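Local coordinates for nucleotidyltransferase-like protein (Exiguobacterium sibiricum, PDB 3C18) that is of unproven function but is probably a nucleotidyltransferase, with a YgxA-like, probably substrate-binding, domain and a helix-turn-helix domain, at residues E118-L121 and Q122-L125; R236-M240 and H241-E245; D261-R265 and K266-R270; Q274-G278 and L279-L283. All blocks are in the same frame, centred on the assembly; numbering follows the deposited sequence.

Interaction 1: residues E118-L121 and Q122-L125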
loop_
_atom_site.group_PDB
_atom_site.type_symbol
_atom_site.label_atom_id
_atom_site.label_comp_id
_atom_site.label_asym_id
_atom_site.label_seq_id
_atom_site.Cartn_x
_atom_site.Cartn_y
_atom_site.Cartn_z
ATOM N N GLU A 118 17.968 -5.716 6.915
ATOM C CA GLU A 118 16.492 -5.684 6.816
ATOM C C GLU A 118 15.937 -4.545 7.645
ATOM O O GLU A 118 15.017 -3.898 7.249
ATOM C CB GLU A 118 15.835 -6.971 7.274
ATOM C CG GLU A 118 16.354 -8.201 6.582
ATOM C CD GLU A 118 15.723 -9.455 7.127
ATOM O OE1 GLU A 118 14.820 -9.334 8.008
ATOM O OE2 GLU A 118 16.137 -10.540 6.667
ATOM N N ARG A 119 16.529 -4.311 8.799
ATOM C CA ARG A 119 16.075 -3.228 9.646
ATOM C C ARG A 119 16.265 -1.897 8.965
ATOM O O ARG A 119 15.403 -1.023 9.019
ATOM C CB ARG A 119 16.808 -3.197 10.976
ATOM C CG ARG A 119 16.196 -2.184 11.910
ATOM C CD ARG A 119 16.689 -2.362 13.346
ATOM N NE ARG A 119 18.110 -2.117 13.412
ATOM C CZ ARG A 119 18.652 -0.936 13.678
ATOM N NH1 ARG A 119 17.894 0.122 13.931
ATOM N NH2 ARG A 119 19.964 -0.823 13.706
ATOM N N CYS A 120 17.411 -1.751 8.321
ATOM C CA CYS A 120 17.780 -0.470 7.687
ATOM C C CYS A 120 16.906 -0.200 6.500
ATOM O O CYS A 120 16.538 0.938 6.251
ATOM C CB CYS A 120 19.259 -0.425 7.290
ATOM S SG CYS A 120 20.293 -0.211 8.774
ATOM N N LEU A 121 16.546 -1.256 5.788
ATOM C CA LEU A 121 15.655 -1.119 4.616
ATOM C C LEU A 121 14.277 -0.681 5.078
ATOM O O LEU A 121 13.639 0.192 4.488
ATOM C CB LEU A 121 15.538 -2.444 3.851
ATOM C CG LEU A 121 14.526 -2.432 2.702
ATOM C CD1 LEU A 121 14.745 -1.255 1.783
ATOM C CD2 LEU A 121 14.562 -3.752 1.958
ATOM N N GLN A 122 13.828 -1.293 6.161
ATOM C CA GLN A 122 12.530 -0.928 6.761
ATOM C C GLN A 122 12.507 0.529 7.241
ATOM O O GLN A 122 11.475 1.211 7.191
ATOM C CB GLN A 122 12.182 -1.894 7.872
ATOM C CG GLN A 122 11.749 -3.286 7.333
ATOM C CD GLN A 122 11.377 -4.241 8.408
ATOM O OE1 GLN A 122 10.774 -3.846 9.420
ATOM N NE2 GLN A 122 11.709 -5.542 8.202
HETATM N N MSE A 123 13.657 1.003 7.719
HETATM C CA MSE A 123 13.773 2.359 8.228
HETATM C C MSE A 123 13.693 3.318 7.080
HETATM O O MSE A 123 13.043 4.331 7.182
HETATM C CB MSE A 123 15.035 2.587 9.068
HETATM C CG MSE A 123 14.985 1.933 10.407
HETATM SE SE MSE A 123 16.373 2.565 11.606
HETATM C CE MSE A 123 17.926 1.844 10.701
ATOM N N SER A 124 14.280 2.976 5.945
ATOM C CA SER A 124 14.204 3.861 4.762
ATOM C C SER A 124 12.789 3.905 4.212
ATOM O O SER A 124 12.331 4.918 3.773
ATOM C CB SER A 124 15.172 3.441 3.658
ATOM O OG SER A 124 16.540 3.606 4.073
ATOM N N LEU A 125 12.100 2.772 4.243
ATOM C CA LEU A 125 10.715 2.707 3.773
ATOM C C LEU A 125 9.780 3.508 4.672
ATOM O O LEU A 125 8.891 4.173 4.213
ATOM C CB LEU A 125 10.249 1.255 3.621
ATOM C CG LEU A 125 10.963 0.500 2.467
ATOM C CD1 LEU A 125 10.791 -1.039 2.524
ATOM C CD2 LEU A 125 10.428 1.024 1.137
HETATM O O HOH W 1 12.591 -8.391 9.115
#

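Interaction 2: residues R236-M240 and H241-E245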
loop_
_atom_site.group_PDB
_atom_site.type_symbol
_atom_site.label_atom_id
_atom_site.label_comp_id
_atom_site.label_asym_id
_atom_site.label_seq_id
_atom_site.Cartn_x
_atom_site.Cartn_y
_atom_site.Cartn_z
ATOM N N ARG A 236 31.872 6.559 -7.487
ATOM C CA ARG A 236 31.541 7.662 -8.400
ATOM C C ARG A 236 30.056 7.903 -8.371
ATOM O O ARG A 236 29.308 7.149 -7.815
ATOM C CB ARG A 236 31.994 7.274 -9.801
ATOM C CG ARG A 236 31.282 6.100 -10.274
ATOM C CD ARG A 236 31.825 5.575 -11.567
ATOM N NE ARG A 236 31.159 4.302 -11.834
ATOM C CZ ARG A 236 31.526 3.157 -11.257
ATOM N NH1 ARG A 236 32.548 3.126 -10.405
ATOM N NH2 ARG A 236 30.864 2.061 -11.512
ATOM N N PRO A 237 29.621 8.990 -8.959
ATOM C CA PRO A 237 28.205 9.299 -8.836
ATOM C C PRO A 237 27.349 8.349 -9.622
ATOM O O PRO A 237 27.834 7.643 -10.479
ATOM C CB PRO A 237 28.125 10.706 -9.406
ATOM C CG PRO A 237 29.485 11.241 -9.297
ATOM C CD PRO A 237 30.387 10.092 -9.518
ATOM N N TRP A 238 26.061 8.372 -9.293
ATOM C CA TRP A 238 25.047 7.558 -9.927
ATOM C C TRP A 238 24.119 8.406 -10.727
ATOM O O TRP A 238 23.761 9.513 -10.292
ATOM C CB TRP A 238 24.178 6.916 -8.888
ATOM C CG TRP A 238 24.828 5.960 -7.976
ATOM C CD1 TRP A 238 25.722 6.242 -6.989
ATOM C CD2 TRP A 238 24.559 4.564 -7.891
ATOM N NE1 TRP A 238 26.049 5.083 -6.317
ATOM C CE2 TRP A 238 25.375 4.039 -6.877
ATOM C CE3 TRP A 238 23.736 3.698 -8.594
ATOM C CZ2 TRP A 238 25.339 2.710 -6.509
ATOM C CZ3 TRP A 238 23.729 2.364 -8.241
ATOM C CH2 TRP A 238 24.520 1.886 -7.205
ATOM N N THR A 239 23.672 7.889 -11.875
ATOM C CA THR A 239 22.555 8.571 -12.564
ATOM C C THR A 239 21.265 8.097 -11.866
ATOM O O THR A 239 21.254 7.088 -11.201
ATOM C CB THR A 239 22.477 8.197 -14.046
ATOM O OG1 THR A 239 22.204 6.800 -14.160
ATOM C CG2 THR A 239 23.752 8.520 -14.770
HETATM N N MSE A 240 20.168 8.817 -12.040
HETATM C CA MSE A 240 18.891 8.393 -11.470
HETATM C C MSE A 240 18.512 7.042 -12.011
HETATM O O MSE A 240 18.083 6.164 -11.287
HETATM C CB MSE A 240 17.772 9.395 -11.803
HETATM C CG MSE A 240 16.391 9.027 -11.286
HETATM SE SE MSE A 240 16.355 8.607 -9.367
HETATM C CE MSE A 240 16.755 10.315 -8.532
ATOM N N HIS A 241 18.670 6.873 -13.308
ATOM C CA HIS A 241 18.309 5.574 -13.942
ATOM C C HIS A 241 19.081 4.423 -13.332
ATOM O O HIS A 241 18.552 3.349 -13.067
ATOM C CB HIS A 241 18.467 5.617 -15.457
ATOM C CG HIS A 241 17.886 4.432 -16.152
ATOM N ND1 HIS A 241 16.595 4.011 -15.925
ATOM C CD2 HIS A 241 18.401 3.602 -17.091
ATOM C CE1 HIS A 241 16.352 2.952 -16.676
ATOM N NE2 HIS A 241 17.425 2.689 -17.400
ATOM N N GLU A 242 20.329 4.671 -13.048
ATOM C CA GLU A 242 21.193 3.641 -12.451
ATOM C C GLU A 242 20.689 3.252 -11.051
ATOM O O GLU A 242 20.719 2.103 -10.629
ATOM C CB GLU A 242 22.625 4.128 -12.376
ATOM C CG GLU A 242 23.324 4.089 -13.733
ATOM C CD GLU A 242 24.730 4.703 -13.716
ATOM O OE1 GLU A 242 25.074 5.439 -12.772
ATOM O OE2 GLU A 242 25.494 4.470 -14.688
ATOM N N LEU A 243 20.274 4.248 -10.321
ATOM C CA LEU A 243 19.720 4.051 -8.969
ATOM C C LEU A 243 18.414 3.266 -9.059
ATOM O O LEU A 243 18.166 2.308 -8.312
ATOM C CB LEU A 243 19.474 5.398 -8.268
ATOM C CG LEU A 243 20.634 6.214 -7.675
ATOM C CD1 LEU A 243 20.143 7.567 -7.176
ATOM C CD2 LEU A 243 21.332 5.485 -6.542
HETATM N N MSE A 244 17.589 3.659 -10.011
HETATM C CA MSE A 244 16.297 3.012 -10.216
HETATM C C MSE A 244 16.403 1.574 -10.630
HETATM O O MSE A 244 15.466 0.802 -10.414
HETATM C CB MSE A 244 15.435 3.741 -11.236
HETATM C CG MSE A 244 15.020 5.100 -10.819
HETATM SE SE MSE A 244 13.601 5.172 -9.500
HETATM C CE MSE A 244 12.244 4.435 -10.606
ATOM N N GLU A 245 17.534 1.228 -11.237
ATOM C CA GLU A 245 17.741 -0.086 -11.805
ATOM C C GLU A 245 18.510 -1.003 -10.875
ATOM O O GLU A 245 18.611 -2.176 -11.110
ATOM C CB GLU A 245 18.506 -0.010 -13.131
ATOM C CG GLU A 245 17.721 0.595 -14.296
ATOM C CD GLU A 245 16.376 -0.106 -14.550
ATOM O OE1 GLU A 245 16.465 -1.267 -14.977
ATOM O OE2 GLU A 245 15.271 0.514 -14.362
HETATM O O HOH W 2 27.564 5.206 -11.586
#

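Interaction 3: residues D261-R265 and K266-R270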
loop_
_atom_site.group_PDB
_atom_site.type_symbol
_atom_site.label_atom_id
_atom_site.label_comp_id
_atom_site.label_asym_id
_atom_site.label_seq_id
_atom_site.Cartn_x
_atom_site.Cartn_y
_atom_site.Cartn_z
ATOM N N ASP A 261 15.879 14.027 -3.373
ATOM C CA ASP A 261 15.645 15.475 -3.356
ATOM C C ASP A 261 15.846 15.999 -1.961
ATOM O O ASP A 261 16.451 17.055 -1.705
ATOM C CB ASP A 261 14.200 15.762 -3.741
ATOM C CG ASP A 261 13.858 17.252 -3.743
ATOM O OD1 ASP A 261 14.140 17.931 -4.750
ATOM O OD2 ASP A 261 13.226 17.735 -2.781
ATOM N N PHE A 262 15.320 15.227 -1.028
ATOM C CA PHE A 262 15.388 15.608 0.368
ATOM C C PHE A 262 16.820 15.593 0.869
ATOM O O PHE A 262 17.293 16.528 1.460
ATOM C CB PHE A 262 14.563 14.678 1.204
ATOM C CG PHE A 262 14.538 15.053 2.633
ATOM C CD1 PHE A 262 13.773 16.079 3.050
ATOM C CD2 PHE A 262 15.274 14.372 3.543
ATOM C CE1 PHE A 262 13.721 16.433 4.401
ATOM C CE2 PHE A 262 15.233 14.715 4.899
ATOM C CZ PHE A 262 14.450 15.735 5.314
ATOM N N PHE A 263 17.514 14.507 0.598
ATOM C CA PHE A 263 18.872 14.350 1.078
ATOM C C PHE A 263 19.811 15.415 0.467
ATOM O O PHE A 263 20.776 15.835 1.067
ATOM C CB PHE A 263 19.370 12.947 0.817
ATOM C CG PHE A 263 18.645 11.876 1.606
ATOM C CD1 PHE A 263 18.392 12.041 2.931
ATOM C CD2 PHE A 263 18.281 10.682 1.022
ATOM C CE1 PHE A 263 17.759 11.055 3.630
ATOM C CE2 PHE A 263 17.654 9.687 1.740
ATOM C CZ PHE A 263 17.400 9.882 3.033
ATOM N N ILE A 264 19.476 15.888 -0.725
ATOM C CA ILE A 264 20.291 16.927 -1.385
ATOM C C ILE A 264 20.118 18.195 -0.595
ATOM O O ILE A 264 21.062 18.894 -0.303
ATOM C CB ILE A 264 19.860 17.176 -2.857
ATOM C CG1 ILE A 264 20.303 15.990 -3.743
ATOM C CG2 ILE A 264 20.463 18.481 -3.348
ATOM C CD1 ILE A 264 19.775 16.054 -5.080
ATOM N N ARG A 265 18.893 18.467 -0.190
ATOM C CA ARG A 265 18.602 19.706 0.548
ATOM C C ARG A 265 19.170 19.673 1.963
ATOM O O ARG A 265 19.369 20.695 2.570
ATOM C CB ARG A 265 17.109 19.961 0.593
ATOM C CG ARG A 265 16.570 20.397 -0.746
ATOM C CD ARG A 265 15.088 20.705 -0.704
ATOM N NE ARG A 265 14.303 19.478 -0.670
ATOM C CZ ARG A 265 13.480 19.129 0.319
ATOM N NH1 ARG A 265 13.286 19.939 1.355
ATOM N NH2 ARG A 265 12.828 17.976 0.249
ATOM N N LYS A 266 19.438 18.494 2.479
ATOM C CA LYS A 266 19.975 18.345 3.833
ATOM C C LYS A 266 21.482 18.199 3.798
ATOM O O LYS A 266 22.144 18.013 4.827
ATOM C CB LYS A 266 19.388 17.118 4.523
ATOM C CG LYS A 266 17.929 17.235 4.802
ATOM C CD LYS A 266 17.610 18.463 5.583
ATOM C CE LYS A 266 16.136 18.783 5.525
ATOM N NZ LYS A 266 15.883 20.186 5.890
ATOM N N GLY A 267 22.014 18.251 2.592
ATOM C CA GLY A 267 23.454 18.233 2.388
ATOM C C GLY A 267 24.095 16.878 2.427
ATOM O O GLY A 267 25.300 16.780 2.483
ATOM N N LEU A 268 23.299 15.820 2.338
ATOM C CA LEU A 268 23.840 14.441 2.449
ATOM C C LEU A 268 24.122 13.773 1.101
ATOM O O LEU A 268 24.789 12.754 1.004
ATOM C CB LEU A 268 22.868 13.578 3.233
ATOM C CG LEU A 268 22.739 13.996 4.704
ATOM C CD1 LEU A 268 21.594 13.218 5.371
ATOM C CD2 LEU A 268 24.064 13.747 5.401
ATOM N N ILE A 269 23.564 14.376 0.066
ATOM C CA ILE A 269 23.772 13.921 -1.304
ATOM C C ILE A 269 24.151 15.121 -2.128
ATOM O O ILE A 269 23.621 16.225 -1.949
ATOM C CB ILE A 269 22.530 13.202 -1.914
ATOM C CG1 ILE A 269 22.447 11.747 -1.448
ATOM C CG2 ILE A 269 22.626 13.160 -3.439
ATOM C CD1 ILE A 269 21.177 11.038 -1.903
ATOM N N ARG A 270 25.116 14.909 -3.001
ATOM C CA ARG A 270 25.620 15.947 -3.891
ATOM C C ARG A 270 25.121 15.772 -5.299
ATOM O O ARG A 270 25.318 14.769 -5.895
ATOM C CB ARG A 270 27.169 15.932 -3.909
ATOM C CG ARG A 270 27.800 17.033 -4.786
ATOM C CD ARG A 270 29.313 17.204 -4.510
ATOM N NE ARG A 270 29.939 15.912 -4.229
ATOM C CZ ARG A 270 30.427 15.560 -3.043
ATOM N NH1 ARG A 270 30.418 16.426 -2.030
ATOM N NH2 ARG A 270 30.953 14.348 -2.884
HETATM O O HOH W 3 23.922 18.644 -1.258
HETATM O O HOH W 4 15.028 21.967 3.133
#

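Interaction 4: residues Q274-G278 and L279-L283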
loop_
_atom_site.group_PDB
_atom_site.type_symbol
_atom_site.label_atom_id
_atom_site.label_comp_id
_atom_site.label_asym_id
_atom_site.label_seq_id
_atom_site.Cartn_x
_atom_site.Cartn_y
_atom_site.Cartn_z
ATOM N N GLN A 274 26.710 15.811 -15.747
ATOM C CA GLN A 274 27.762 15.303 -16.615
ATOM C C GLN A 274 27.343 15.285 -18.059
ATOM O O GLN A 274 26.448 14.545 -18.448
ATOM C CB GLN A 274 28.127 13.875 -16.216
ATOM C CG GLN A 274 28.812 13.745 -14.861
ATOM C CD GLN A 274 29.211 12.296 -14.536
ATOM O OE1 GLN A 274 29.051 11.387 -15.370
ATOM N NE2 GLN A 274 29.727 12.078 -13.322
ATOM N N ARG A 275 27.994 16.086 -18.874
ATOM C CA ARG A 275 27.596 16.184 -20.265
ATOM C C ARG A 275 28.232 15.102 -21.082
ATOM O O ARG A 275 29.427 14.871 -21.014
ATOM C CB ARG A 275 27.906 17.555 -20.856
ATOM C CG ARG A 275 27.294 17.730 -22.240
ATOM C CD ARG A 275 27.406 19.147 -22.742
ATOM N NE ARG A 275 28.794 19.570 -22.792
ATOM C CZ ARG A 275 29.677 19.167 -23.695
ATOM N NH1 ARG A 275 29.318 18.316 -24.643
ATOM N NH2 ARG A 275 30.924 19.621 -23.653
ATOM N N THR A 276 27.401 14.453 -21.876
ATOM C CA THR A 276 27.851 13.349 -22.722
ATOM C C THR A 276 28.739 13.921 -23.815
ATOM O O THR A 276 28.402 14.894 -24.489
ATOM C CB THR A 276 26.674 12.518 -23.245
ATOM O OG1 THR A 276 25.952 12.009 -22.123
ATOM C CG2 THR A 276 27.144 11.353 -24.096
ATOM N N LYS A 277 29.920 13.336 -23.957
ATOM C CA LYS A 277 30.833 13.805 -24.956
ATOM C C LYS A 277 30.166 13.752 -26.325
ATOM O O LYS A 277 29.595 12.758 -26.703
ATOM C CB LYS A 277 32.153 13.029 -24.936
ATOM C CG LYS A 277 33.010 13.408 -23.786
ATOM C CD LYS A 277 34.402 12.755 -23.872
ATOM C CE LYS A 277 35.247 13.295 -22.760
ATOM N NZ LYS A 277 36.590 12.652 -22.723
ATOM N N GLY A 278 30.299 14.862 -27.054
ATOM C CA GLY A 278 29.794 14.979 -28.404
ATOM C C GLY A 278 28.353 15.402 -28.481
ATOM O O GLY A 278 27.833 15.608 -29.553
ATOM N N LEU A 279 27.726 15.516 -27.310
ATOM C CA LEU A 279 26.284 15.789 -27.207
ATOM C C LEU A 279 26.004 16.940 -26.292
ATOM O O LEU A 279 26.843 17.361 -25.525
ATOM C CB LEU A 279 25.515 14.576 -26.657
ATOM C CG LEU A 279 25.584 13.261 -27.469
ATOM C CD1 LEU A 279 24.840 12.111 -26.778
ATOM C CD2 LEU A 279 24.985 13.477 -28.827
ATOM N N GLY A 280 24.774 17.421 -26.356
ATOM C CA GLY A 280 24.369 18.574 -25.552
ATOM C C GLY A 280 23.723 18.176 -24.268
ATOM O O GLY A 280 23.702 18.946 -23.279
ATOM N N VAL A 281 23.242 16.939 -24.249
ATOM C CA VAL A 281 22.591 16.367 -23.043
ATOM C C VAL A 281 23.545 16.081 -21.909
ATOM O O VAL A 281 24.667 15.591 -22.110
ATOM C CB VAL A 281 21.754 15.119 -23.368
ATOM C CG1 VAL A 281 22.659 13.900 -23.569
ATOM C CG2 VAL A 281 20.709 14.848 -22.287
ATOM N N GLU A 282 23.093 16.475 -20.708
ATOM C CA GLU A 282 23.731 16.150 -19.447
ATOM C C GLU A 282 22.855 15.198 -18.650
ATOM O O GLU A 282 21.637 15.275 -18.639
ATOM C CB GLU A 282 23.970 17.370 -18.579
ATOM C CG GLU A 282 24.882 18.392 -19.185
ATOM C CD GLU A 282 24.799 19.709 -18.477
ATOM O OE1 GLU A 282 23.820 20.427 -18.726
ATOM O OE2 GLU A 282 25.693 20.035 -17.684
ATOM N N LEU A 283 23.513 14.228 -18.047
ATOM C CA LEU A 283 22.869 13.336 -17.105
ATOM C C LEU A 283 23.105 13.914 -15.740
ATOM O O LEU A 283 24.196 14.329 -15.431
ATOM C CB LEU A 283 23.480 11.923 -17.149
ATOM C CG LEU A 283 22.874 10.982 -18.211
ATOM C CD1 LEU A 283 22.453 11.776 -19.394
ATOM C CD2 LEU A 283 23.884 9.977 -18.600
#

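Interaction 1: residues E118-L121 and Q122-L125
Successive turns near the start of helix 116-142 set Arg-119, Cys-120 and Leu-121 against Met-123, Ser-124 and Leu-125. Most of this helix falls in the range of the YgxA-like substrate-binding family. Met-123 is selenomethionine. Its CE lies over one face of the Arg-119 guanidinium, 3.7 Å from NH1. The chain of Met-123 bends at its last torsion (chi3 -68°), and this lets CE reach Cys-120 SG as well, also at 3.7 Å. The guanidinium has polar partners beyond the two turns: NH2 forms a salt bridge with Glu-116, and NH1 bonds to Leu-166 O. These bonds help fix the plane that the methyl covers.

A second apolar pair lies on another flank of the helix. There Leu-121 CG meets Leu-125 CD1 at 4.0 Å. Gln-122 runs past the carbonyl of Glu-118, with Gln-122 CG 3.3 Å from Glu-118 O. Gln-122 NE2 is bonded to Ile-80 O and donates weakly to a water. That water donates to Glu-118 OE1 at 2.7 Å. Ser-124 OG makes its bond to Gly-223 O, outside these turns.

The backbone bonds are those of an alpha helix. Gln-122 N reaches Glu-118 O at 3.1 Å and 162°, and Leu-125 N reaches Leu-121 O at 3.0 Å. Met-123 N donates to Arg-119 O and, weakly, to Cys-120 O. The polar ends of Arg-119, Gln-122 and Ser-124 thus bond to neighbouring segments, those of Gln-122 and Ser-124 from buried residues, while apolar packing holds the flanks.

Interaction 2: residues R236-M240 and H241-E245
Glu-242 OE1 takes a hydrogen bond from Thr-239 N at 3.0 Å and 171°, and another from a water at 2.8 Å. The same water donates to Pro-237 O. The amide of Thr-239 comes from above the carboxylate plane. Arg-234 forms only a long, weak ion pair with OE1. In return Thr-239 OG1 accepts from Glu-242 N at 3.0 Å. The two bonds make a capping box with Thr-239 as N-cap of helix 240-245. This helix follows the short strand 238-239 in what the order of helices and strands suggests is a winged helix-turn-helix fold.

Both side chains are set for the exchange. Thr-239 OG1 sits between the backbone N and the carbonyl carbon (chi1 63°), close to the first turn. Glu-242 stays extended beyond CG, so its carboxylate reaches back to the strand. The first turn is then closed by Leu-243 N to Thr-239 O at 3.1 Å.

Apolar groups pack behind the cap. The selenium of Met-240 touches Met-244 CG at 4.0 Å; both residues are selenomethionine. Met-240 also packs on His-57 of the second subunit. Trp-238 is held at NE1 by Met-231 O and is in cation-pi contact with Arg-234. The Trp-238 and Leu-243 side chains cross at about a right angle, with Leu-243 CD2 3.6 Å from Trp-238 CD2.

Interaction 3: residues D261-R265 and K266-R270
Lys-266 folds back over Phe-262 at the end of helix 253-265. Its CB lies beside the carbonyl of Phe-262, 3.8 Å from Phe-262 O. Next, Lys-266 CG sits over one face of the Phe-262 ring, offset toward the rim, in a CH-pi contact 4.0 Å from the centroid. The chain bends at chi2 (-55°), which carries CD past the carbonyl group of Arg-265. Lys-266 CE returns to the ring and meets Phe-262 CZ at 3.5 Å. At the tip, NZ has weak bonds to Gln-217 OE1 and to a water that Arg-265 NH1 also reaches weakly. If a serine took the place of Lys-266, this face of the Phe-262 ring would probably lose its aliphatic lid, and Gln-217 would lose a weak partner.

The helix ends in a Schellman motif at Gly-267, whose phi is positive (81°). Leu-268 N bonds to Phe-263 O at 2.8 Å, and Gly-267 N bonds to Ile-264 O at 3.1 Å. The second donor stands well above the carbonyl plane. The chain then turns into strand 269-275, the first strand of the hairpin in the probable winged helix-turn-helix fold. Ile-269 packs back on the helix: its CG2 meets Ile-264 CG1 at 3.7 Å, and its CD1 rests against Phe-263 CB. A water donates to both Ile-264 O and Ile-269 O. Arg-265 NE forms a salt bridge with OD2 of Asp-261, one turn earlier in the helix, at 2.9 Å. Asp-261 OD2 also pairs with Arg-31 of the second subunit.

Interaction 4: residues Q274-G278 and L279-L283
Arg-275 bends back to the carbonyl of Leu-279 near the tip of a beta hairpin. Its CG is anti to the backbone N (chi1 -171°), and the chain bends at chi3 (58°). The guanidinium is thereby turned back to the loop. Arg-275 NH1 donates to Leu-279 O at 2.8 Å and 155°, and the oxygen lies in the guanidinium plane at its edge. Arg-275 CG and CD pass close to the same oxygen, CG at 3.3 Å.

Thr-276 and Leu-279 lie side by side and point the same way. Thr-276 CG2 meets Leu-279 CD1 at 3.6 Å. The Val-281 side chain also lies alongside, with Val-281 CG1 4.1 Å from Thr-276 OG1. Were Thr-276 a glycine, Leu-279 CD1 would probably be left without this methyl neighbour and freer to turn.

Thr-276 to Leu-279 form a type II turn, with Gly-278 at positive phi. Leu-279 N closes it on Thr-276 O at 3.0 Å. Next to the turn, Thr-276 N bonds to Val-281 O. Gln-274 and Leu-283 are an antiparallel hydrogen-bonded pair. Arg-275 and Glu-282 are a non-hydrogen-bonded pair, and Glu-282 CG touches Arg-275 CB at 3.6 Å. The Glu-282 carboxylate forms a salt bridge with Arg-59 of the second subunit.

In the three-stranded antiparallel sheet, strand 281-288 lies between 269-275 and 238-239. Val-281 to Leu-283 also pair antiparallel with a strand of the second subunit, continuing the sheet across the interface.

Overall arrangement
Interaction 1 is the buried one, its centre about 8 Å from the centre of the chain, and no other chain touches it. Interactions 2, 3 and 4 belong to the helix-turn-helix domain and all reach the second subunit. Interactions 2 and 3 are partly buried and lie at opposite kinds of helix end: a side-chain cap at the start of helix 240-245, a glycine turn at the end of helix 253-265. Interaction 4 is a surface hairpin, with mostly exposed residues and backbone bonding. It shares strand 269-275 with interaction 3, and it touches interaction 2 where Thr-239 packs on Leu-283. Selenomethionine packing marks interactions 1 and 2, whereas an aromatic face supports a lysine in interaction 3.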